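Local coordinates for putative large adhesion protein (Lap) involved in biofilm formation (Marinobacter hydrocarbonoclasticus ATCC 49840, PDB 6M8M), which probably mediates adhesion in biofilm formation by binding sugars such as glucose through a calcium-dependent PA14 domain of an RTX adhesin, at residues I78-S84 with G184-I190; T128-R132 with E194-Y199; R134-R140 with N152-N158. One frame throughout, in Å; residues are numbered along the deposited sequence.

Contact 1. Residues I78-S84 with G184-I190. With CA (calcium ion), chain E; BGC (beta-D-glucopyranose), chain B.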
loop_
_atom_site.group_PDB
_atom_site.type_symbol
_atom_site.label_atom_id
_atom_site.label_comp_id
_atom_site.label_asym_id
_atom_site.label_seq_id
_atom_site.Cartn_x
_atom_site.Cartn_y
_atom_site.Cartn_z
ATOM N N ILE A 78 -1.216 5.033 -7.233
ATOM C CA ILE A 78 -0.326 4.213 -6.387
ATOM C C ILE A 78 0.871 3.816 -7.244
ATOM O O ILE A 78 0.996 2.694 -7.751
ATOM C CB ILE A 78 -1.030 3.015 -5.758
ATOM C CG1 ILE A 78 -2.347 3.416 -5.094
ATOM C CG2 ILE A 78 -0.102 2.381 -4.733
ATOM C CD1 ILE A 78 -2.247 4.574 -4.129
ATOM N N ASP A 79 1.775 4.765 -7.407
ATOM C CA ASP A 79 3.017 4.603 -8.159
ATOM C C ASP A 79 4.034 5.444 -7.399
ATOM O O ASP A 79 4.172 6.649 -7.647
ATOM C CB ASP A 79 2.835 5.059 -9.601
ATOM C CG ASP A 79 3.999 4.701 -10.486
ATOM O OD1 ASP A 79 4.996 4.130 -10.020
ATOM O OD2 ASP A 79 3.904 4.998 -11.699
ATOM N N TYR A 80 4.715 4.807 -6.454
ATOM C CA TYR A 80 5.499 5.491 -5.447
ATOM C C TYR A 80 6.933 4.984 -5.465
ATOM O O TYR A 80 7.191 3.789 -5.678
ATOM C CB TYR A 80 4.887 5.249 -4.068
ATOM C CG TYR A 80 3.477 5.775 -3.876
ATOM C CD1 TYR A 80 3.058 6.971 -4.442
ATOM C CD2 TYR A 80 2.578 5.089 -3.083
ATOM C CE1 TYR A 80 1.782 7.451 -4.219
ATOM C CE2 TYR A 80 1.304 5.555 -2.857
ATOM C CZ TYR A 80 0.914 6.747 -3.428
ATOM O OH TYR A 80 -0.364 7.213 -3.178
ATOM N N GLY A 81 7.869 5.878 -5.225
ATOM C CA GLY A 81 9.266 5.489 -5.295
ATOM C C GLY A 81 9.699 5.275 -6.735
ATOM O O GLY A 81 8.978 5.608 -7.671
ATOM N N SER A 82 10.894 4.720 -6.921
ATOM C CA SER A 82 11.773 4.256 -5.865
ATOM C C SER A 82 12.502 5.394 -5.187
ATOM O O SER A 82 12.869 6.382 -5.832
ATOM C CB SER A 82 12.832 3.328 -6.479
ATOM O OG SER A 82 13.627 2.716 -5.480
ATOM N N VAL A 83 12.688 5.284 -3.877
ATOM C CA VAL A 83 13.588 6.154 -3.132
ATOM C C VAL A 83 14.648 5.276 -2.491
ATOM O O VAL A 83 14.440 4.076 -2.301
ATOM C CB VAL A 83 12.873 7.003 -2.062
ATOM C CG1 VAL A 83 11.856 7.937 -2.723
ATOM C CG2 VAL A 83 12.218 6.120 -0.993
ATOM N N SER A 84 15.781 5.875 -2.168
ATOM C CA SER A 84 16.863 5.187 -1.468
ATOM C C SER A 84 17.113 5.889 -0.145
ATOM O O SER A 84 16.640 6.988 0.098
ATOM C CB SER A 84 18.145 5.174 -2.307
ATOM O OG SER A 84 17.983 4.388 -3.472
ATOM N N GLY A 184 16.586 0.654 3.218
ATOM C CA GLY A 184 17.272 0.668 1.924
ATOM C C GLY A 184 16.457 1.409 0.874
ATOM O O GLY A 184 16.100 2.573 1.064
ATOM N N ALA A 185 16.169 0.743 -0.227
ATOM C CA ALA A 185 15.300 1.302 -1.256
ATOM C C ALA A 185 13.847 0.982 -0.919
ATOM O O ALA A 185 13.553 0.052 -0.166
ATOM C CB ALA A 185 15.670 0.758 -2.632
ATOM N N ALA A 186 12.932 1.750 -1.502
ATOM C CA ALA A 186 11.513 1.550 -1.242
ATOM C C ALA A 186 10.737 1.939 -2.488
ATOM O O ALA A 186 10.941 3.033 -3.037
ATOM C CB ALA A 186 11.049 2.404 -0.059
ATOM N N GLN A 187 9.820 1.069 -2.903
ATOM C CA GLN A 187 9.000 1.309 -4.081
ATOM C C GLN A 187 7.679 0.586 -3.911
ATOM O O GLN A 187 7.654 -0.519 -3.362
ATOM C CB GLN A 187 9.703 0.808 -5.349
ATOM C CG GLN A 187 8.900 1.064 -6.619
ATOM C CD GLN A 187 9.672 0.757 -7.879
ATOM O OE1 GLN A 187 10.717 0.102 -7.838
ATOM N NE2 GLN A 187 9.162 1.220 -9.013
ATOM N N LEU A 188 6.600 1.189 -4.401
ATOM C CA LEU A 188 5.302 0.522 -4.442
ATOM C C LEU A 188 4.550 1.018 -5.670
ATOM O O LEU A 188 4.146 2.184 -5.725
ATOM C CB LEU A 188 4.480 0.779 -3.188
ATOM C CG LEU A 188 3.082 0.160 -3.179
ATOM C CD1 LEU A 188 3.142 -1.359 -3.225
ATOM C CD2 LEU A 188 2.312 0.631 -1.955
ATOM N N ARG A 189 4.310 0.131 -6.630
ATOM C CA ARG A 189 3.510 0.445 -7.808
ATOM C C ARG A 189 2.462 -0.645 -7.962
ATOM O O ARG A 189 2.804 -1.821 -8.132
ATOM C CB ARG A 189 4.382 0.515 -9.062
ATOM C CG ARG A 189 3.597 0.888 -10.307
ATOM C CD ARG A 189 4.443 0.791 -11.561
ATOM N NE ARG A 189 5.574 1.709 -11.517
ATOM C CZ ARG A 189 6.788 1.434 -11.980
ATOM N NH1 ARG A 189 7.061 0.245 -12.509
ATOM N NH2 ARG A 189 7.748 2.341 -11.886
ATOM N N ILE A 190 1.192 -0.267 -7.898
ATOM C CA ILE A 190 0.084 -1.200 -8.005
ATOM C C ILE A 190 -0.670 -0.914 -9.294
ATOM O O ILE A 190 -1.060 0.233 -9.556
ATOM C CB ILE A 190 -0.853 -1.106 -6.788
ATOM C CG1 ILE A 190 -0.060 -1.364 -5.511
ATOM C CG2 ILE A 190 -2.013 -2.075 -6.928
ATOM C CD1 ILE A 190 -0.858 -1.296 -4.236
HETATM CA CA CA E . 13.655 -1.798 1.222
HETATM C C2 BGC B . 16.420 -3.261 -0.099
HETATM C C3 BGC B . 17.234 -3.654 -1.287
HETATM C C4 BGC B . 17.953 -4.958 -1.042
HETATM C C5 BGC B . 16.959 -6.036 -0.634
HETATM C C6 BGC B . 17.586 -7.359 -0.326
HETATM C C1 BGC B . 15.462 -4.380 0.270
HETATM O O1 BGC B . 14.761 -4.050 1.388
HETATM O O2 BGC B . 15.620 -2.090 -0.316
HETATM O O3 BGC B . 18.183 -2.613 -1.606
HETATM O O4 BGC B . 18.580 -5.399 -2.245
HETATM O O5 BGC B . 16.224 -5.607 0.557
HETATM O O6 BGC B . 18.541 -7.255 0.700
HETATM O O HOH W 1 6.904 2.967 -8.440
HETATM O O HOH W 2 8.207 4.962 -10.333
HETATM O O HOH W 3 13.772 0.186 -6.247
#
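Ile78 opens an antiparallel strand pairing by taking Ile190 N onto its carbonyl O at 3.0 Å, while its CG2 branch lies beside Ile190 CD1 at 3.8 Å. Next comes Asp79, whose side chain runs alongside that of Arg189 on the same sheet face. A bend in the arginine at chi3 (-62°) carries NE back over the acid, and the NE to Asp79 OD1 salt bridge measures 2.9 Å. The two flat groups stand nearly perpendicular (88°): OD1 lies close to the guanidinium plane, whereas NE meets the carboxylate from above. Tyr80 turns to the other face with Leu188, and their backbones exchange two bonds, Tyr80 N to Leu188 O at 2.8 Å and Leu188 N to Tyr80 O at 3.0 Å. A cis peptide joins Gly81 to Ser82, and here the regular pairing lapses; Gln187 CG rests against Tyr80 O, and NE2 gives a bond to a water that also binds Asp79 OD1. Ser82 CA approaches Ala186 O at 3.2 Å. Pairing resumes at Val83, which exchanges two backbone bonds with Ala186 and sets CG2 4.0 Å from Ala186 CB. This pairing holds the chain just beyond Ala185, whose O binds calcium at 2.3 Å and whose N bonds glucose O2, so the paired start of the strand probably helps to position the Ala185 carbonyl for the metal.

Contact 2. Residues T128-R132 with E194-Y199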
loop_
_atom_site.group_PDB
_atom_site.type_symbol
_atom_site.label_atom_id
_atom_site.label_comp_id
_atom_site.label_asym_id
_atom_site.label_seq_id
_atom_site.Cartn_x
_atom_site.Cartn_y
_atom_site.Cartn_z
ATOM N N THR A 128 -14.329 -9.750 -12.964
ATOM C CA THR A 128 -13.151 -10.501 -12.558
ATOM C C THR A 128 -11.946 -9.625 -12.851
ATOM O O THR A 128 -11.793 -9.131 -13.969
ATOM C CB THR A 128 -13.063 -11.820 -13.325
ATOM O OG1 THR A 128 -14.289 -12.544 -13.125
ATOM C CG2 THR A 128 -11.863 -12.622 -12.884
ATOM N N TYR A 129 -11.136 -9.389 -11.828
ATOM C CA TYR A 129 -10.065 -8.409 -11.860
ATOM C C TYR A 129 -8.785 -9.034 -11.324
ATOM O O TYR A 129 -8.778 -10.144 -10.796
ATOM C CB TYR A 129 -10.459 -7.171 -11.036
ATOM C CG TYR A 129 -11.735 -6.514 -11.530
ATOM C CD1 TYR A 129 -11.699 -5.582 -12.550
ATOM C CD2 TYR A 129 -12.970 -6.844 -10.986
ATOM C CE1 TYR A 129 -12.861 -4.993 -13.017
ATOM C CE2 TYR A 129 -14.136 -6.254 -11.454
ATOM C CZ TYR A 129 -14.075 -5.340 -12.472
ATOM O OH TYR A 129 -15.229 -4.721 -12.955
ATOM N N GLN A 130 -7.683 -8.296 -11.433
ATOM C CA GLN A 130 -6.380 -8.826 -11.063
ATOM C C GLN A 130 -5.411 -7.677 -10.854
ATOM O O GLN A 130 -5.322 -6.774 -11.687
ATOM C CB GLN A 130 -5.870 -9.742 -12.173
ATOM C CG GLN A 130 -4.549 -10.412 -11.905
ATOM C CD GLN A 130 -4.155 -11.313 -13.055
ATOM O OE1 GLN A 130 -4.339 -10.958 -14.212
ATOM N NE2 GLN A 130 -3.635 -12.487 -12.747
ATOM N N PHE A 131 -4.663 -7.740 -9.754
ATOM C CA PHE A 131 -3.604 -6.788 -9.474
ATOM C C PHE A 131 -2.254 -7.329 -9.933
ATOM O O PHE A 131 -2.007 -8.536 -9.935
ATOM C CB PHE A 131 -3.510 -6.516 -7.972
ATOM C CG PHE A 131 -4.636 -5.701 -7.405
ATOM C CD1 PHE A 131 -4.624 -4.328 -7.505
ATOM C CD2 PHE A 131 -5.673 -6.311 -6.719
ATOM C CE1 PHE A 131 -5.657 -3.575 -6.947
ATOM C CE2 PHE A 131 -6.696 -5.561 -6.163
ATOM C CZ PHE A 131 -6.683 -4.194 -6.273
ATOM N N ARG A 132 -1.361 -6.403 -10.257
ATOM C CA ARG A 132 0.062 -6.670 -10.446
ATOM C C ARG A 132 0.808 -5.609 -9.655
ATOM O O ARG A 132 0.460 -4.429 -9.725
ATOM C CB ARG A 132 0.462 -6.670 -11.918
ATOM C CG ARG A 132 1.931 -7.011 -12.116
ATOM C CD ARG A 132 2.244 -7.247 -13.575
ATOM N NE ARG A 132 2.174 -6.015 -14.326
ATOM C CZ ARG A 132 2.445 -5.910 -15.622
ATOM N NH1 ARG A 132 2.802 -6.987 -16.313
ATOM N NH2 ARG A 132 2.360 -4.734 -16.219
ATOM N N GLU A 194 -9.039 -5.570 -15.509
ATOM C CA GLU A 194 -10.085 -6.558 -15.678
ATOM C C GLU A 194 -9.507 -7.715 -16.473
ATOM O O GLU A 194 -8.636 -7.528 -17.326
ATOM C CB GLU A 194 -11.265 -5.944 -16.420
ATOM C CG GLU A 194 -12.464 -6.864 -16.497
ATOM C CD GLU A 194 -13.729 -6.179 -17.007
ATOM O OE1 GLU A 194 -13.667 -4.991 -17.383
ATOM O OE2 GLU A 194 -14.796 -6.829 -17.025
ATOM N N GLN A 195 -9.951 -8.926 -16.160
ATOM C CA GLN A 195 -9.570 -10.098 -16.936
ATOM C C GLN A 195 -9.822 -9.847 -18.419
ATOM O O GLN A 195 -10.897 -9.385 -18.814
ATOM C CB GLN A 195 -10.402 -11.283 -16.453
ATOM C CG GLN A 195 -10.124 -12.609 -17.146
ATOM C CD GLN A 195 -11.064 -13.679 -16.655
ATOM O OE1 GLN A 195 -10.653 -14.699 -16.099
ATOM N NE2 GLN A 195 -12.343 -13.450 -16.844
ATOM N N GLY A 196 -8.814 -10.151 -19.242
ATOM C CA GLY A 196 -8.904 -9.909 -20.665
ATOM C C GLY A 196 -8.589 -8.495 -21.068
ATOM O O GLY A 196 -8.699 -8.157 -22.258
ATOM N N GLY A 197 -8.227 -7.649 -20.117
ATOM C CA GLY A 197 -7.900 -6.279 -20.401
ATOM C C GLY A 197 -6.480 -5.901 -20.031
ATOM O O GLY A 197 -5.667 -6.753 -19.658
ATOM N N ALA A 198 -6.192 -4.617 -20.146
ATOM C CA ALA A 198 -4.859 -4.086 -19.916
ATOM C C ALA A 198 -4.736 -3.508 -18.514
ATOM O O ALA A 198 -5.691 -2.974 -17.949
ATOM C CB ALA A 198 -4.546 -2.984 -20.933
ATOM N N TYR A 199 -3.524 -3.587 -17.978
ATOM C CA TYR A 199 -3.236 -3.004 -16.678
ATOM C C TYR A 199 -3.267 -1.481 -16.716
ATOM O O TYR A 199 -2.822 -0.853 -17.683
ATOM C CB TYR A 199 -1.856 -3.440 -16.201
ATOM C CG TYR A 199 -1.802 -4.851 -15.670
ATOM C CD1 TYR A 199 -2.492 -5.217 -14.518
ATOM C CD2 TYR A 199 -1.059 -5.830 -16.314
ATOM C CE1 TYR A 199 -2.438 -6.494 -14.025
ATOM C CE2 TYR A 199 -1.002 -7.122 -15.833
ATOM C CZ TYR A 199 -1.691 -7.447 -14.674
ATOM O OH TYR A 199 -1.654 -8.724 -14.189
HETATM O O HOH W 4 -14.776 -9.258 -15.762
#
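Tyr199 meets Arg132 by laying its ring against the arginine side chain, and has more surface buried than any other residue here. Arg132 CB sits over one ring face, 3.6 Å from Tyr199 CZ. The arginine bends at chi3 (70°), which folds the guanidinium back so that it lies over the CD2–CE2 side of the same ring face, the planes 22° apart. Tyr199 CD2 comes beneath the middle of the guanidinium, 3.6 Å from Arg132 CZ. Glu191 forms a salt bridge with Arg132 NE, which probably helps to fix the rotation of the group. The rim of the ring turns toward the strand: Tyr199 CE1 is 3.7 Å from Gln130 O, near the ring plane.

At the other end, Thr128 O receives a nearly straight bond from Gln195 N at 2.9 Å, and Glu194 CG packs on the same oxygen at 3.5 Å. The glutamate chain is extended, with CG opposite the backbone N (chi1 -173°), and its OE2 takes a bond from a water at 2.7 Å; that water accepts one from Thr128 N. The ring of Tyr129 leans on Glu194, with CD1 3.7 Å from Glu194 CA.

The loop links strand 186-194 to strand 200-201 and packs on strand 128-136 of the same sheet; it reverses in a type II turn from Glu194 to Gly197, closed by Gly197 N bonding Glu194 O. The chemistry implies a loop held at the start of its turn by the Tyr129–Glu194 pairing and the Gln195 N bond, and after it by Tyr199 lying on Arg132.

Contact 3. Residues R134-R140 with N152-N158. With CA (calcium ion), chain E; BGC (beta-D-glucopyranose), chain B.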
loop_
_atom_site.group_PDB
_atom_site.type_symbol
_atom_site.label_atom_id
_atom_site.label_comp_id
_atom_site.label_asym_id
_atom_site.label_seq_id
_atom_site.Cartn_x
_atom_site.Cartn_y
_atom_site.Cartn_z
ATOM N N ARG A 134 4.618 -4.065 -8.191
ATOM C CA ARG A 134 6.064 -3.975 -8.108
ATOM C C ARG A 134 6.386 -3.293 -6.781
ATOM O O ARG A 134 5.908 -2.178 -6.522
ATOM C CB ARG A 134 6.658 -3.181 -9.263
ATOM C CG ARG A 134 8.188 -3.114 -9.185
ATOM C CD ARG A 134 8.775 -2.544 -10.460
ATOM N NE ARG A 134 10.234 -2.512 -10.452
ATOM C CZ ARG A 134 11.007 -3.547 -10.730
ATOM N NH1 ARG A 134 10.491 -4.723 -11.025
ATOM N NH2 ARG A 134 12.325 -3.394 -10.701
ATOM N N ALA A 135 7.160 -3.952 -5.925
ATOM C CA ALA A 135 7.415 -3.400 -4.604
ATOM C C ALA A 135 8.776 -3.816 -4.071
ATOM O O ALA A 135 9.322 -4.870 -4.425
ATOM C CB ALA A 135 6.324 -3.853 -3.612
ATOM N N ASP A 136 9.287 -2.968 -3.179
ATOM C CA ASP A 136 10.405 -3.234 -2.265
ATOM C C ASP A 136 9.936 -2.514 -1.007
ATOM O O ASP A 136 9.835 -1.288 -1.039
ATOM C CB ASP A 136 11.685 -2.620 -2.831
ATOM C CG ASP A 136 12.837 -2.608 -1.847
ATOM O OD1 ASP A 136 12.607 -2.729 -0.629
ATOM O OD2 ASP A 136 13.987 -2.427 -2.321
ATOM N N ASP A 137 9.567 -3.203 0.076
ATOM C CA ASP A 137 9.721 -4.619 0.335
ATOM C C ASP A 137 8.429 -5.381 0.087
ATOM O O ASP A 137 8.116 -5.668 -1.068
ATOM C CB ASP A 137 10.248 -4.803 1.765
ATOM C CG ASP A 137 11.718 -4.462 1.855
ATOM O OD1 ASP A 137 12.542 -5.324 1.457
ATOM O OD2 ASP A 137 12.049 -3.308 2.247
ATOM N N GLY A 138 7.709 -5.753 1.138
ATOM C CA GLY A 138 6.561 -6.622 1.022
ATOM C C GLY A 138 5.224 -5.907 1.080
ATOM O O GLY A 138 5.132 -4.713 1.338
ATOM N N TYR A 139 4.179 -6.697 0.858
ATOM C CA TYR A 139 2.832 -6.152 0.822
ATOM C C TYR A 139 1.811 -7.279 0.836
ATOM O O TYR A 139 2.117 -8.439 0.540
ATOM C CB TYR A 139 2.575 -5.287 -0.433
ATOM C CG TYR A 139 2.817 -6.076 -1.691
ATOM C CD1 TYR A 139 4.095 -6.206 -2.193
ATOM C CD2 TYR A 139 1.793 -6.765 -2.335
ATOM C CE1 TYR A 139 4.361 -6.968 -3.305
ATOM C CE2 TYR A 139 2.054 -7.557 -3.462
ATOM C CZ TYR A 139 3.348 -7.652 -3.932
ATOM O OH TYR A 139 3.623 -8.436 -5.042
ATOM N N ARG A 140 0.570 -6.901 1.141
ATOM C CA ARG A 140 -0.587 -7.764 0.953
ATOM C C ARG A 140 -1.755 -6.898 0.511
ATOM O O ARG A 140 -1.983 -5.828 1.095
ATOM C CB ARG A 140 -0.972 -8.512 2.225
ATOM C CG ARG A 140 -2.233 -9.371 1.997
ATOM C CD ARG A 140 -2.607 -10.200 3.189
ATOM N NE ARG A 140 -1.667 -11.294 3.362
ATOM C CZ ARG A 140 -1.647 -12.082 4.422
ATOM N NH1 ARG A 140 -2.506 -11.886 5.419
ATOM N NH2 ARG A 140 -0.751 -13.044 4.499
ATOM N N ASN A 152 5.110 -11.737 0.791
ATOM C CA ASN A 152 5.213 -11.763 2.244
ATOM C C ASN A 152 6.684 -11.938 2.604
ATOM O O ASN A 152 7.150 -13.034 2.906
ATOM C CB ASN A 152 4.337 -12.872 2.817
ATOM C CG ASN A 152 4.057 -12.655 4.275
ATOM O OD1 ASN A 152 4.786 -11.914 4.940
ATOM N ND2 ASN A 152 3.004 -13.275 4.785
ATOM N N GLY A 153 7.442 -10.856 2.535
ATOM C CA GLY A 153 8.867 -10.913 2.788
ATOM C C GLY A 153 9.544 -9.643 2.315
ATOM O O GLY A 153 8.915 -8.712 1.787
ATOM N N ASN A 154 10.849 -9.601 2.539
ATOM C CA ASN A 154 11.690 -8.514 2.064
ATOM C C ASN A 154 12.276 -8.860 0.709
ATOM O O ASN A 154 12.532 -10.028 0.406
ATOM C CB ASN A 154 12.763 -8.221 3.102
ATOM C CG ASN A 154 12.171 -7.596 4.348
ATOM O OD1 ASN A 154 11.189 -6.852 4.265
ATOM N ND2 ASN A 154 12.756 -7.871 5.499
ATOM N N GLN A 155 12.451 -7.850 -0.132
ATOM C CA GLN A 155 12.922 -8.064 -1.496
ATOM C C GLN A 155 13.337 -6.726 -2.090
ATOM O O GLN A 155 12.777 -5.684 -1.746
ATOM C CB GLN A 155 11.816 -8.676 -2.382
ATOM C CG GLN A 155 10.568 -7.801 -2.453
ATOM C CD GLN A 155 9.523 -8.287 -3.438
ATOM O OE1 GLN A 155 9.738 -9.233 -4.208
ATOM N NE2 GLN A 155 8.366 -7.663 -3.399
ATOM N N GLY A 156 14.307 -6.769 -3.003
ATOM C CA GLY A 156 14.495 -5.662 -3.915
ATOM C C GLY A 156 13.302 -5.553 -4.844
ATOM O O GLY A 156 12.467 -6.450 -4.912
ATOM N N ALA A 157 13.200 -4.447 -5.564
ATOM C CA ALA A 157 11.983 -4.195 -6.326
ATOM C C ALA A 157 11.737 -5.330 -7.300
ATOM O O ALA A 157 12.601 -5.664 -8.121
ATOM C CB ALA A 157 12.080 -2.865 -7.064
ATOM N N ASN A 158 10.550 -5.917 -7.222
ATOM C CA ASN A 158 10.187 -7.022 -8.089
ATOM C C ASN A 158 8.704 -6.957 -8.362
ATOM O O ASN A 158 7.914 -6.506 -7.516
ATOM C CB ASN A 158 10.535 -8.356 -7.449
ATOM C CG ASN A 158 11.943 -8.769 -7.743
ATOM O OD1 ASN A 158 12.268 -9.158 -8.871
ATOM N ND2 ASN A 158 12.806 -8.665 -6.748
HETATM CA CA CA E . 13.655 -1.798 1.222
HETATM C C2 BGC B . 16.420 -3.261 -0.099
HETATM C C3 BGC B . 17.234 -3.654 -1.287
HETATM C C4 BGC B . 17.953 -4.958 -1.042
HETATM C C5 BGC B . 16.959 -6.036 -0.634
HETATM C C6 BGC B . 17.586 -7.359 -0.326
HETATM C C1 BGC B . 15.462 -4.380 0.270
HETATM O O1 BGC B . 14.761 -4.050 1.388
HETATM O O2 BGC B . 15.620 -2.090 -0.316
HETATM O O3 BGC B . 18.183 -2.613 -1.606
HETATM O O4 BGC B . 18.580 -5.399 -2.245
HETATM O O5 BGC B . 16.224 -5.607 0.557
HETATM O O6 BGC B . 18.541 -7.255 0.700
HETATM O O HOH W 5 12.755 -6.551 -11.082
HETATM O O HOH W 6 14.734 -2.075 -4.848
HETATM O O HOH W 7 6.270 -8.052 -5.775
#
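The calcium-dependent sugar site of this PA14 domain is built here around a pair of aspartates, Asp136 and Asp137, packed against Gln155 and Gly156 of the loop facing them. A cis peptide joins the two acids, the DcisD motif known from PA14-type lectins, and probably helps to bring both carboxylates to one metal. Asp136 OD1 binds the calcium at 2.3 Å and Asp137 OD2 at 2.4 Å; Asp181, Gly183 and Ala185 add the remaining protein ligands, and glucose O1 and O2 complete the shell. The second oxygens turn to the sugar: Asp136 OD2 stands 2.6 Å from glucose O2, and Asp137 OD1 is equally close to O1.

The 152-158 loop bonds to Asp137 twice. Gln155 N donates to Asp137 OD1 at 3.0 Å through the anti lone pair of that oxygen, while Gln182 N bonds OD2, so both oxygens of the carboxylate are tied down. With CG placed between the backbone N and the carbonyl carbon (chi1 59°), the Gln155 side chain turns back toward the 134-140 chain and passes NE2 to Asp137 O at 3.1 Å, the acceptor lying nearly in the amide plane. A water is shared by Gln155 NE2, Tyr139 OH and Asn158 O. Asp137 and Gly138 together face Trp180 in a classic beta bulge.

On the other side of the aspartates the loop becomes a strand, and Ala135 with Asn158 forms an antiparallel hydrogen-bonded pair. Arg134 spreads its guanidinium over the Ala157–Asn158 peptide, with NH1 giving a bond to a water that also binds Ala157 O, while its main polar partner is Thr159, just beyond the loop. Another water joins Asp136 OD2, at 2.7 Å, to Ala157 N.

Overall arrangement
Strands 128-136 and 186-194, neighbours in one antiparallel sheet, tie the three contacts together. Contacts 1 and 3, with centres about 10 Å apart, converge on the same calcium and glucose: contact 1 supplies a carbonyl ligand and contact 3 two of its acids, Asp136 and Asp137. They are joined directly by probable hydrogen bonds from Arg189 N to Arg134 O (2.8 Å) and from Asp136 N to Gln187 O (2.9 Å). Contact 2 sits at the other end of these strands, its centre about 22 Å from that of contact 1 and about 20 Å from that of contact 3. It meets contact 1 where Phe131 CD1 packs 3.5 Å from Ile190 CG2, well away from the sugar.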